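Local coordinates for protein putidaredoxin reductase (Pseudomonas putida, PDB 1Q1R) that probably uses its FAD to pass electrons from NADH to putidaredoxin, the iron-sulfur protein that feeds the cytochrome P450cam monooxygenase, at residues D207-M219 with A228-V242. Sequence-based numbering, arbitrary orientation.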
loop_
_atom_site.group_PDB
_atom_site.type_symbol
_atom_site.label_atom_id
_atom_site.label_comp_id
_atom_site.label_asym_id
_atom_site.label_seq_id
_atom_site.Cartn_x
_atom_site.Cartn_y
_atom_site.Cartn_z
ATOM N N ASP A 207 -8.729 16.881 14.917
ATOM C CA ASP A 207 -10.057 16.615 15.450
ATOM C C ASP A 207 -10.592 15.409 14.692
ATOM O O ASP A 207 -11.084 15.534 13.571
ATOM C CB ASP A 207 -10.985 17.816 15.253
ATOM C CG ASP A 207 -12.429 17.497 15.600
ATOM O OD1 ASP A 207 -12.667 16.568 16.402
ATOM O OD2 ASP A 207 -13.329 18.181 15.080
ATOM N N ILE A 208 -10.472 14.236 15.308
ATOM C CA ILE A 208 -10.925 12.987 14.703
ATOM C C ILE A 208 -12.383 12.702 15.041
ATOM O O ILE A 208 -12.764 12.673 16.212
ATOM C CB ILE A 208 -10.061 11.800 15.187
ATOM C CG1 ILE A 208 -8.627 11.972 14.681
ATOM C CG2 ILE A 208 -10.655 10.481 14.707
ATOM C CD1 ILE A 208 -7.671 10.908 15.156
ATOM N N ARG A 209 -13.192 12.490 14.009
ATOM C CA ARG A 209 -14.607 12.197 14.196
ATOM C C ARG A 209 -14.945 10.835 13.615
ATOM O O ARG A 209 -15.069 10.672 12.402
ATOM C CB ARG A 209 -15.465 13.281 13.535
ATOM C CG ARG A 209 -15.077 14.673 13.991
ATOM C CD ARG A 209 -16.178 15.692 13.792
ATOM N NE ARG A 209 -15.803 16.960 14.413
ATOM C CZ ARG A 209 -16.660 17.920 14.741
ATOM N NH1 ARG A 209 -17.958 17.762 14.510
ATOM N NH2 ARG A 209 -16.219 19.038 15.305
ATOM N N THR A 210 -15.081 9.852 14.496
ATOM C CA THR A 210 -15.404 8.496 14.081
ATOM C C THR A 210 -16.916 8.322 14.005
ATOM O O THR A 210 -17.666 9.149 14.514
ATOM C CB THR A 210 -14.820 7.470 15.065
ATOM O OG1 THR A 210 -15.230 7.802 16.396
ATOM C CG2 THR A 210 -13.299 7.472 14.992
ATOM N N GLY A 211 -17.359 7.246 13.366
ATOM C CA GLY A 211 -18.784 7.018 13.236
ATOM C C GLY A 211 -19.443 8.201 12.550
ATOM O O GLY A 211 -20.607 8.521 12.810
ATOM N N THR A 212 -18.692 8.857 11.670
ATOM C CA THR A 212 -19.202 10.015 10.946
ATOM C C THR A 212 -19.312 9.709 9.461
ATOM O O THR A 212 -18.405 9.128 8.867
ATOM C CB THR A 212 -18.288 11.241 11.132
ATOM O OG1 THR A 212 -18.251 11.606 12.517
ATOM C CG2 THR A 212 -18.806 12.414 10.316
ATOM N N GLN A 213 -20.432 10.108 8.868
ATOM C CA GLN A 213 -20.677 9.877 7.454
ATOM C C GLN A 213 -20.886 11.207 6.722
ATOM O O GLN A 213 -21.662 12.057 7.169
ATOM C CB GLN A 213 -21.911 8.986 7.287
ATOM C CG GLN A 213 -22.231 8.613 5.852
ATOM C CD GLN A 213 -23.513 7.806 5.736
ATOM O OE1 GLN A 213 -24.602 8.288 6.073
ATOM N NE2 GLN A 213 -23.392 6.571 5.260
ATOM N N VAL A 214 -20.171 11.385 5.614
ATOM C CA VAL A 214 -20.308 12.594 4.811
ATOM C C VAL A 214 -21.517 12.498 3.886
ATOM O O VAL A 214 -21.630 11.518 3.146
ATOM C CB VAL A 214 -19.034 12.875 3.992
ATOM C CG1 VAL A 214 -19.243 14.068 3.074
ATOM C CG2 VAL A 214 -17.848 13.104 4.917
ATOM N N CYS A 215 -22.414 13.466 3.940
ATOM C CA CYS A 215 -23.593 13.403 3.086
ATOM C C CYS A 215 -23.502 14.343 1.892
ATOM O O CYS A 215 -24.265 14.208 0.935
ATOM C CB CYS A 215 -24.863 13.708 3.892
ATOM S SG CYS A 215 -24.993 15.398 4.499
ATOM N N GLY A 216 -22.572 15.294 1.939
ATOM C CA GLY A 216 -22.436 16.214 0.823
ATOM C C GLY A 216 -21.484 17.371 1.039
ATOM O O GLY A 216 -20.739 17.411 2.022
ATOM N N PHE A 217 -21.514 18.332 0.119
ATOM C CA PHE A 217 -20.626 19.485 0.210
ATOM C C PHE A 217 -21.287 20.783 -0.232
ATOM O O PHE A 217 -22.286 20.776 -0.952
ATOM C CB PHE A 217 -19.384 19.282 -0.676
ATOM C CG PHE A 217 -18.677 17.974 -0.464
ATOM C CD1 PHE A 217 -19.132 16.813 -1.076
ATOM C CD2 PHE A 217 -17.552 17.905 0.349
ATOM C CE1 PHE A 217 -18.474 15.597 -0.883
ATOM C CE2 PHE A 217 -16.888 16.700 0.550
ATOM C CZ PHE A 217 -17.351 15.542 -0.067
ATOM N N GLU A 218 -20.718 21.896 0.214
ATOM C CA GLU A 218 -21.183 23.212 -0.196
ATOM C C GLU A 218 -20.039 23.682 -1.087
ATOM O O GLU A 218 -18.877 23.358 -0.820
ATOM C CB GLU A 218 -21.343 24.146 1.003
ATOM C CG GLU A 218 -22.359 23.655 2.015
ATOM C CD GLU A 218 -22.587 24.628 3.153
ATOM O OE1 GLU A 218 -21.637 25.333 3.547
ATOM O OE2 GLU A 218 -23.723 24.671 3.668
ATOM N N MET A 219 -20.357 24.413 -2.149
ATOM C CA MET A 219 -19.330 24.889 -3.068
ATOM C C MET A 219 -19.521 26.323 -3.515
ATOM O O MET A 219 -20.635 26.835 -3.501
ATOM C CB MET A 219 -19.293 24.002 -4.302
ATOM C CG MET A 219 -18.845 22.597 -4.019
ATOM S SD MET A 219 -18.682 21.750 -5.559
ATOM C CE MET A 219 -17.149 22.480 -6.169
ATOM N N ALA A 228 -17.229 23.669 2.171
ATOM C CA ALA A 228 -17.625 22.973 3.390
ATOM C C ALA A 228 -18.033 21.521 3.166
ATOM O O ALA A 228 -18.524 21.152 2.101
ATOM C CB ALA A 228 -18.761 23.734 4.080
ATOM N N VAL A 229 -17.817 20.702 4.189
ATOM C CA VAL A 229 -18.168 19.285 4.141
ATOM C C VAL A 229 -19.341 19.108 5.107
ATOM O O VAL A 229 -19.274 19.554 6.252
ATOM C CB VAL A 229 -16.986 18.399 4.616
ATOM C CG1 VAL A 229 -17.342 16.921 4.469
ATOM C CG2 VAL A 229 -15.729 18.731 3.818
ATOM N N LEU A 230 -20.416 18.476 4.649
ATOM C CA LEU A 230 -21.577 18.271 5.512
ATOM C C LEU A 230 -21.672 16.825 5.964
ATOM O O LEU A 230 -21.511 15.905 5.167
ATOM C CB LEU A 230 -22.883 18.646 4.791
ATOM C CG LEU A 230 -23.091 20.049 4.210
ATOM C CD1 LEU A 230 -22.300 21.087 4.995
ATOM C CD2 LEU A 230 -22.648 20.047 2.766
ATOM N N CYS A 231 -21.936 16.629 7.247
ATOM C CA CYS A 231 -22.064 15.285 7.792
ATOM C C CYS A 231 -23.529 14.899 7.889
ATOM O O CYS A 231 -24.399 15.757 8.029
ATOM C CB CYS A 231 -21.426 15.213 9.174
ATOM S SG CYS A 231 -19.691 15.683 9.171
ATOM N N GLU A 232 -23.789 13.599 7.823
ATOM C CA GLU A 232 -25.143 13.065 7.897
ATOM C C GLU A 232 -25.912 13.564 9.124
ATOM O O GLU A 232 -27.130 13.739 9.071
ATOM C CB GLU A 232 -25.083 11.535 7.892
ATOM C CG GLU A 232 -26.431 10.844 7.930
ATOM C CD GLU A 232 -27.380 11.345 6.858
ATOM O OE1 GLU A 232 -26.946 11.500 5.696
ATOM O OE2 GLU A 232 -28.567 11.571 7.179
ATOM N N ASP A 233 -25.205 13.807 10.223
ATOM C CA ASP A 233 -25.860 14.274 11.438
ATOM C C ASP A 233 -26.080 15.788 11.457
ATOM O O ASP A 233 -26.417 16.356 12.498
ATOM C CB ASP A 233 -25.050 13.846 12.661
ATOM C CG ASP A 233 -23.811 14.682 12.856
ATOM O OD1 ASP A 233 -23.206 15.107 11.845
ATOM O OD2 ASP A 233 -23.438 14.906 14.027
ATOM N N GLY A 234 -25.875 16.440 10.313
ATOM C CA GLY A 234 -26.091 17.877 10.225
ATOM C C GLY A 234 -24.915 18.789 10.536
ATOM O O GLY A 234 -25.056 20.014 10.516
ATOM N N THR A 235 -23.755 18.210 10.820
ATOM C CA THR A 235 -22.585 19.017 11.135
ATOM C C THR A 235 -21.974 19.641 9.881
ATOM O O THR A 235 -21.734 18.950 8.893
ATOM C CB THR A 235 -21.489 18.178 11.819
ATOM O OG1 THR A 235 -22.042 17.478 12.941
ATOM C CG2 THR A 235 -20.361 19.081 12.297
ATOM N N ARG A 236 -21.737 20.948 9.918
ATOM C CA ARG A 236 -21.107 21.619 8.787
ATOM C C ARG A 236 -19.639 21.860 9.124
ATOM O O ARG A 236 -19.317 22.522 10.110
ATOM C CB ARG A 236 -21.774 22.964 8.478
ATOM C CG ARG A 236 -20.981 23.803 7.458
ATOM C CD ARG A 236 -21.679 25.110 7.093
ATOM N NE ARG A 236 -20.923 25.890 6.110
ATOM C CZ ARG A 236 -19.897 26.685 6.404
ATOM N NH1 ARG A 236 -19.489 26.821 7.660
ATOM N NH2 ARG A 236 -19.272 27.350 5.441
ATOM N N LEU A 237 -18.752 21.313 8.305
ATOM C CA LEU A 237 -17.324 21.493 8.522
ATOM C C LEU A 237 -16.767 22.370 7.407
ATOM O O LEU A 237 -16.637 21.924 6.271
ATOM C CB LEU A 237 -16.614 20.134 8.518
ATOM C CG LEU A 237 -17.016 19.146 9.619
ATOM C CD1 LEU A 237 -16.432 17.780 9.312
ATOM C CD2 LEU A 237 -16.533 19.654 10.967
ATOM N N PRO A 238 -16.447 23.638 7.715
ATOM C CA PRO A 238 -15.902 24.533 6.689
ATOM C C PRO A 238 -14.544 23.985 6.265
ATOM O O PRO A 238 -13.771 23.533 7.106
ATOM C CB PRO A 238 -15.798 25.866 7.420
ATOM C CG PRO A 238 -15.482 25.441 8.830
ATOM C CD PRO A 238 -16.440 24.285 9.040
ATOM N N ALA A 239 -14.254 24.012 4.968
ATOM C CA ALA A 239 -12.986 23.478 4.492
ATOM C C ALA A 239 -12.368 24.264 3.349
ATOM O O ALA A 239 -13.067 24.736 2.456
ATOM C CB ALA A 239 -13.171 22.028 4.064
ATOM N N ASP A 240 -11.047 24.398 3.391
ATOM C CA ASP A 240 -10.311 25.075 2.330
ATOM C C ASP A 240 -9.723 23.983 1.443
ATOM O O ASP A 240 -9.378 24.217 0.285
ATOM C CB ASP A 240 -9.176 25.921 2.912
ATOM C CG ASP A 240 -9.683 27.070 3.749
ATOM O OD1 ASP A 240 -10.458 27.886 3.213
ATOM O OD2 ASP A 240 -9.307 27.160 4.938
ATOM N N LEU A 241 -9.623 22.780 2.003
ATOM C CA LEU A 241 -9.063 21.639 1.289
ATOM C C LEU A 241 -9.699 20.345 1.782
ATOM O O LEU A 241 -9.944 20.185 2.976
ATOM C CB LEU A 241 -7.550 21.583 1.525
ATOM C CG LEU A 241 -6.727 20.496 0.832
ATOM C CD1 LEU A 241 -6.782 20.684 -0.683
ATOM C CD2 LEU A 241 -5.279 20.574 1.328
ATOM N N VAL A 242 -9.966 19.430 0.858
ATOM C CA VAL A 242 -10.557 18.143 1.204
ATOM C C VAL A 242 -9.755 17.046 0.531
ATOM O O VAL A 242 -9.547 17.068 -0.680
ATOM C CB VAL A 242 -12.034 18.024 0.739
ATOM C CG1 VAL A 242 -12.567 16.625 1.059
ATOM C CG2 VAL A 242 -12.892 19.078 1.433
HETATM O O HOH W 1 -22.631 11.890 10.727
#
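L230 N meets G216 O at 2.9 Å where strand 214-219 runs antiparallel to strand 226-231. E218 N reaches A228 O, and E232 N gives Q213 O a nearly straight bond of 2.7 Å. C215 and G216 both face L230 in a classic beta bulge: L230 O takes C215 N at 2.9 Å and, weakly, G216 N.

The charged link skips the middle strand. E218 OE1 meets R236 NE at 2.7 Å, on the syn side of the carboxylate but 32° out of its plane, and close to the guanidinium plane. With CG anti to its carbonyl carbon (chi1 -61°) and the chain extended beyond it, E218 crosses over A228, whose CB lies 3.3 Å from OE1, while E218 CG rests against L230 CD2. Cutting E218 back to alanine would probably leave R236 NE without its carboxylate mate and uncover the L230 methyls.

Apolar contacts fill the other face: V229 CG1 packs on V214 CG1 at 3.7 Å, and the F217 side chain runs alongside V229, pointing the same way. At strand 236-238, L237 CD2 sits over one face of the R209 guanidinium, which holds D207 OD2 with NE and NH2.

This three-stranded antiparallel meander, completed by strand 236-238, links strand 207-209 to strand 241-244 of the five-stranded parallel sheet, as in the NADH-binding domain of glutathione-reductase-type folds. V214 and L237 touch L178 of strand 174-178, V229 touches V153, and F217 reaches helix 123-126.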